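Local coordinates for Sqt1 (Chaetomium thermophilum, PDB 4ZOY), which probably acts as a dedicated chaperone in ribosome biogenesis, a WD40-repeat beta-propeller thought to capture a nascent ribosomal protein during its translation, at residues A[378-383]-A[460-465]; A[384-389]-A[465-470]. One frame throughout, in Å; residues are numbered along the deposited sequence.

Contact 1. Residues A[378-383]-A[460-465]; sequences KVEFVK and FVQGET
Lys378 lies over one face of the Phe460 ring. Its fully extended chain, with CG anti to the backbone N (chi1 178°), runs above the ring. Lys378 CD sits 4.1 Å from the ring centroid in a CH-pi contact. The ammonium continues over the same face, a cation-pi arrangement with NZ 4.7 Å from the centroid. The same NZ donates to Phe460 O at 2.8 Å, approaching almost head-on to the carbonyl, and makes a salt bridge with Glu380 OE1 in which the hydrogen bond is weak. Beside it, the Gln462 amide nitrogen grips Glu380 twice: NE2 meets OE2 at 2.9 Å on the anti side of the carboxylate and reaches Glu380 O at 3.2 Å from above the carbonyl plane. Gln462 OE1 accepts from Thr396 OG1, which helps fix the amide's rotation. At the outer end Lys383 NZ meets Glu464 OE2 at 2.9 Å, a salt bridge between exposed side chains, with NZ above the carboxylate plane. Three waters bridge the segments, one joining Glu380 OE2 to Gln462 N. Strand 376-381 is the first of its four-stranded propeller blade and strand 457-461 an edge strand of the next, so the contact bridges adjacent blades, with Phe460 also packing on strands 394-399 and 468-473.

Contact 2. Residues A[384-389]-A[465-470]; sequences SPPNAA and TGERIV
Glu467 folds back at chi2 (-64°) after a chi1 of -78°, and this bend carries its carboxylate to the ring of Pro386. Glu467 OE2 comes within 3.2 Å of Pro386 CG, while Glu467 CG lies 3.7 Å from the same ring carbon, so the bent chain crosses the proline at a slant and touches it with both an aliphatic carbon and a carboxylate oxygen. That oxygen's polar partner is Ser485 OG, to which it is hydrogen-bonded, and Pro386 itself packs on Ser485. Thr465 makes the remaining approaches, mostly through its backbone. Thr465 CA sits 3.3 Å from Ser384 O in a CA-H...O contact with an angle of 146° at the hydrogen, and the methyl CG2 of Thr465 lies 3.7 Å from that oxygen. On its far peptide, Thr465 O approaches Pro386 CD at 3.4 Å. The contact is small and lies at the surface, made mostly by carbon-oxygen approaches between two loops. Residues 384-389 belong to the connection between strands 376-381 and 394-399 of one blade; residues 465-467 complete the turn into strand 468-473 of the next, where Glu467 is backbone-bonded to Ala483 just beyond strand 478-482.

How the contacts relate
Near the N terminus, strand 9-11 pairs with strand 478-482 and completes the blade of 457-461, 468-473 and 478-482, the ring closure familiar from WD40 propellers. Much later the chain follows strand 376-381 into the 384-389 loop, passes through strands 394-399, 404-408 and 441-445, and returns along strand 457-461. Contact 1 closes a loop of 76 intervening residues and contact 2 one of 75; the two cross, their segments alternating. They share Thr465, and Glu464 O probably bonds Ser384 N at 2.8 Å. Together they join neighbouring blades, contact 1 between edge strands 376-381 and 457-461 and the residues just after them, contact 2 farther out, between the loops that follow those strands.

Contact 1. Residues A[378-383]-A[460-465]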
loop_
_atom_site.group_PDB
_atom_site.type_symbol
_atom_site.label_atom_id
_atom_site.label_comp_id
_atom_site.label_asym_id
_atom_site.label_seq_id
_atom_site.Cartn_x
_atom_site.Cartn_y
_atom_site.Cartn_z
ATOM N N LYS A 378 5.686 -5.560 -3.458
ATOM C CA LYS A 378 5.244 -5.042 -2.173
ATOM C C LYS A 378 6.007 -5.680 -1.041
ATOM O O LYS A 378 6.240 -6.885 -1.051
ATOM C CB LYS A 378 3.741 -5.297 -1.994
ATOM C CG LYS A 378 3.190 -4.823 -0.649
ATOM C CD LYS A 378 1.681 -5.003 -0.573
ATOM C CE LYS A 378 1.157 -4.714 0.826
ATOM N NZ LYS A 378 -0.327 -4.551 0.838
ATOM N N VAL A 379 6.386 -4.862 -0.064
ATOM C CA VAL A 379 6.895 -5.348 1.212
ATOM C C VAL A 379 6.052 -4.731 2.316
ATOM O O VAL A 379 5.614 -3.569 2.221
ATOM C CB VAL A 379 8.388 -5.013 1.433
ATOM C CG1 VAL A 379 9.246 -5.613 0.335
ATOM C CG2 VAL A 379 8.634 -3.483 1.536
ATOM N N GLU A 380 5.807 -5.507 3.366
ATOM C CA GLU A 380 4.955 -5.032 4.464
ATOM C C GLU A 380 5.263 -5.793 5.739
ATOM O O GLU A 380 5.285 -7.032 5.735
ATOM C CB GLU A 380 3.473 -5.177 4.107
ATOM C CG GLU A 380 2.536 -4.602 5.171
ATOM C CD GLU A 380 1.086 -4.896 4.861
ATOM O OE1 GLU A 380 0.469 -4.154 4.058
ATOM O OE2 GLU A 380 0.561 -5.876 5.415
ATOM N N PHE A 381 5.510 -5.064 6.829
ATOM C CA PHE A 381 5.796 -5.710 8.106
ATOM C C PHE A 381 4.551 -6.300 8.724
ATOM O O PHE A 381 3.463 -5.720 8.649
ATOM C CB PHE A 381 6.423 -4.716 9.088
ATOM C CG PHE A 381 7.850 -4.406 8.787
ATOM C CD1 PHE A 381 8.867 -5.174 9.327
ATOM C CD2 PHE A 381 8.183 -3.345 7.954
ATOM C CE1 PHE A 381 10.206 -4.895 9.045
ATOM C CE2 PHE A 381 9.512 -3.063 7.667
ATOM C CZ PHE A 381 10.524 -3.835 8.209
ATOM N N VAL A 382 4.723 -7.463 9.344
ATOM C CA VAL A 382 3.673 -8.052 10.168
ATOM C C VAL A 382 3.510 -7.202 11.432
ATOM O O VAL A 382 4.475 -6.970 12.161
ATOM C CB VAL A 382 3.999 -9.508 10.550
ATOM C CG1 VAL A 382 2.879 -10.092 11.410
ATOM C CG2 VAL A 382 4.220 -10.348 9.300
ATOM N N LYS A 383 2.286 -6.760 11.682
ATOM C CA LYS A 383 2.034 -5.825 12.784
ATOM C C LYS A 383 2.124 -6.487 14.150
ATOM O O LYS A 383 2.725 -5.938 15.080
ATOM C CB LYS A 383 0.667 -5.168 12.604
ATOM C CG LYS A 383 0.618 -4.269 11.374
ATOM C CD LYS A 383 -0.502 -3.241 11.442
ATOM C CE LYS A 383 -1.772 -3.755 10.804
ATOM N NZ LYS A 383 -2.812 -2.681 10.739
ATOM N N PHE A 460 -1.123 -8.033 -1.755
ATOM C CA PHE A 460 -1.606 -8.931 -0.724
ATOM C C PHE A 460 -2.075 -8.151 0.496
ATOM O O PHE A 460 -1.724 -6.983 0.686
ATOM C CB PHE A 460 -0.529 -9.955 -0.306
ATOM C CG PHE A 460 0.677 -9.347 0.354
ATOM C CD1 PHE A 460 0.692 -9.136 1.725
ATOM C CD2 PHE A 460 1.792 -9.006 -0.389
ATOM C CE1 PHE A 460 1.795 -8.564 2.348
ATOM C CE2 PHE A 460 2.900 -8.443 0.220
ATOM C CZ PHE A 460 2.897 -8.224 1.594
ATOM N N VAL A 461 -2.895 -8.811 1.299
ATOM C CA VAL A 461 -3.145 -8.382 2.670
ATOM C C VAL A 461 -2.837 -9.543 3.605
ATOM O O VAL A 461 -2.852 -10.706 3.193
ATOM C CB VAL A 461 -4.597 -7.914 2.877
ATOM C CG1 VAL A 461 -4.886 -6.650 2.063
ATOM C CG2 VAL A 461 -5.591 -9.030 2.516
ATOM N N GLN A 462 -2.561 -9.244 4.870
ATOM C CA GLN A 462 -2.151 -10.287 5.802
ATOM C C GLN A 462 -2.705 -10.079 7.206
ATOM O O GLN A 462 -2.239 -10.720 8.152
ATOM C CB GLN A 462 -0.625 -10.383 5.863
ATOM C CG GLN A 462 0.075 -9.104 6.346
ATOM C CD GLN A 462 1.585 -9.226 6.354
ATOM O OE1 GLN A 462 2.139 -10.329 6.435
ATOM N NE2 GLN A 462 2.270 -8.091 6.263
ATOM N N GLY A 463 -3.687 -9.201 7.343
ATOM C CA GLY A 463 -4.325 -8.989 8.637
ATOM C C GLY A 463 -3.374 -8.417 9.665
ATOM O O GLY A 463 -2.314 -7.929 9.328
ATOM N N GLU A 464 -3.753 -8.494 10.931
ATOM C CA GLU A 464 -2.900 -7.982 11.999
ATOM C C GLU A 464 -1.758 -8.931 12.343
ATOM O O GLU A 464 -0.655 -8.492 12.665
ATOM C CB GLU A 464 -3.734 -7.712 13.252
ATOM C CG GLU A 464 -4.652 -6.508 13.137
ATOM C CD GLU A 464 -3.894 -5.201 13.169
ATOM O OE1 GLU A 464 -2.796 -5.168 13.763
ATOM O OE2 GLU A 464 -4.390 -4.212 12.590
ATOM N N THR A 465 -2.011 -10.231 12.256
ATOM C CA THR A 465 -1.048 -11.209 12.749
ATOM C C THR A 465 -0.193 -11.853 11.682
ATOM O O THR A 465 0.746 -12.568 12.001
ATOM C CB THR A 465 -1.741 -12.353 13.496
ATOM O OG1 THR A 465 -2.581 -13.068 12.581
ATOM C CG2 THR A 465 -2.577 -11.818 14.667
HETATM O O HOH W 1 -1.339 -5.076 -1.907
HETATM O O HOH W 2 -2.064 -6.428 5.199
HETATM O O HOH W 3 0.340 -7.402 9.650
#

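Contact 2. Residues A[384-389]-A[465-470]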
loop_
_atom_site.group_PDB
_atom_site.type_symbol
_atom_site.label_atom_id
_atom_site.label_comp_id
_atom_site.label_asym_id
_atom_site.label_seq_id
_atom_site.Cartn_x
_atom_site.Cartn_y
_atom_site.Cartn_z
ATOM N N SER A 384 1.536 -7.668 14.270
ATOM C CA SER A 384 1.480 -8.351 15.555
ATOM C C SER A 384 1.747 -9.831 15.382
ATOM O O SER A 384 0.818 -10.630 15.447
ATOM C CB SER A 384 0.120 -8.143 16.210
ATOM O OG SER A 384 -0.157 -6.766 16.390
ATOM N N PRO A 385 3.009 -10.204 15.144
ATOM C CA PRO A 385 3.290 -11.628 14.921
ATOM C C PRO A 385 2.935 -12.469 16.139
ATOM O O PRO A 385 3.004 -11.974 17.272
ATOM C CB PRO A 385 4.796 -11.661 14.649
ATOM C CG PRO A 385 5.317 -10.387 15.171
ATOM C CD PRO A 385 4.226 -9.380 15.097
ATOM N N PRO A 386 2.528 -13.724 15.910
ATOM C CA PRO A 386 2.186 -14.636 17.010
ATOM C C PRO A 386 3.302 -14.727 18.032
ATOM O O PRO A 386 3.018 -14.759 19.229
ATOM C CB PRO A 386 1.965 -15.968 16.300
ATOM C CG PRO A 386 1.416 -15.550 14.943
ATOM C CD PRO A 386 2.181 -14.289 14.591
ATOM N N ASN A 387 4.547 -14.737 17.580
ATOM C CA ASN A 387 5.663 -14.678 18.509
ATOM C C ASN A 387 5.970 -13.215 18.788
ATOM O O ASN A 387 6.579 -12.525 17.966
ATOM C CB ASN A 387 6.860 -15.428 17.945
ATOM C CG ASN A 387 6.620 -16.941 17.876
ATOM O OD1 ASN A 387 5.897 -17.515 18.703
ATOM N ND2 ASN A 387 7.215 -17.588 16.876
ATOM N N ALA A 388 5.509 -12.743 19.944
ATOM C CA ALA A 388 5.529 -11.319 20.254
ATOM C C ALA A 388 6.946 -10.769 20.254
ATOM O O ALA A 388 7.162 -9.589 19.972
ATOM C CB ALA A 388 4.853 -11.067 21.589
ATOM N N ALA A 389 7.912 -11.628 20.549
ATOM C CA ALA A 389 9.316 -11.226 20.583
ATOM C C ALA A 389 9.848 -10.814 19.207
ATOM O O ALA A 389 10.868 -10.134 19.110
ATOM C CB ALA A 389 10.164 -12.355 21.159
ATOM N N THR A 465 -2.011 -10.231 12.256
ATOM C CA THR A 465 -1.048 -11.209 12.749
ATOM C C THR A 465 -0.193 -11.853 11.682
ATOM O O THR A 465 0.746 -12.568 12.001
ATOM C CB THR A 465 -1.741 -12.353 13.496
ATOM O OG1 THR A 465 -2.581 -13.068 12.581
ATOM C CG2 THR A 465 -2.577 -11.818 14.667
ATOM N N GLY A 466 -0.530 -11.636 10.412
ATOM C CA GLY A 466 0.211 -12.269 9.335
ATOM C C GLY A 466 -0.095 -13.742 9.110
ATOM O O GLY A 466 0.536 -14.389 8.282
ATOM N N GLU A 467 -1.065 -14.281 9.846
ATOM C CA GLU A 467 -1.307 -15.720 9.809
ATOM C C GLU A 467 -2.093 -16.172 8.590
ATOM O O GLU A 467 -1.972 -17.321 8.173
ATOM C CB GLU A 467 -2.026 -16.162 11.084
ATOM C CG GLU A 467 -1.088 -16.275 12.292
ATOM C CD GLU A 467 -0.033 -17.355 12.105
ATOM O OE1 GLU A 467 -0.409 -18.543 11.988
ATOM O OE2 GLU A 467 1.172 -17.027 12.065
ATOM N N ARG A 468 -2.877 -15.266 8.019
ATOM C CA ARG A 468 -3.590 -15.550 6.786
ATOM C C ARG A 468 -3.277 -14.470 5.778
ATOM O O ARG A 468 -3.473 -13.283 6.041
ATOM C CB ARG A 468 -5.096 -15.641 7.023
ATOM C CG ARG A 468 -5.501 -16.957 7.651
ATOM C CD ARG A 468 -6.827 -17.454 7.113
ATOM N NE ARG A 468 -7.024 -18.866 7.426
ATOM C CZ ARG A 468 -8.150 -19.534 7.192
ATOM N NH1 ARG A 468 -9.189 -18.916 6.645
ATOM N NH2 ARG A 468 -8.236 -20.821 7.508
ATOM N N ILE A 469 -2.770 -14.896 4.629
ATOM C CA ILE A 469 -2.371 -13.984 3.558
ATOM C C ILE A 469 -3.295 -14.190 2.377
ATOM O O ILE A 469 -3.511 -15.323 1.948
ATOM C CB ILE A 469 -0.906 -14.219 3.135
ATOM C CG1 ILE A 469 0.027 -14.064 4.344
ATOM C CG2 ILE A 469 -0.500 -13.297 1.989
ATOM C CD1 ILE A 469 1.465 -14.436 4.060
ATOM N N VAL A 470 -3.880 -13.107 1.879
ATOM C CA VAL A 470 -4.686 -13.176 0.665
ATOM C C VAL A 470 -3.998 -12.368 -0.409
ATOM O O VAL A 470 -3.606 -11.226 -0.183
ATOM C CB VAL A 470 -6.118 -12.661 0.886
ATOM C CG1 VAL A 470 -6.968 -12.918 -0.365
ATOM C CG2 VAL A 470 -6.744 -13.341 2.108
#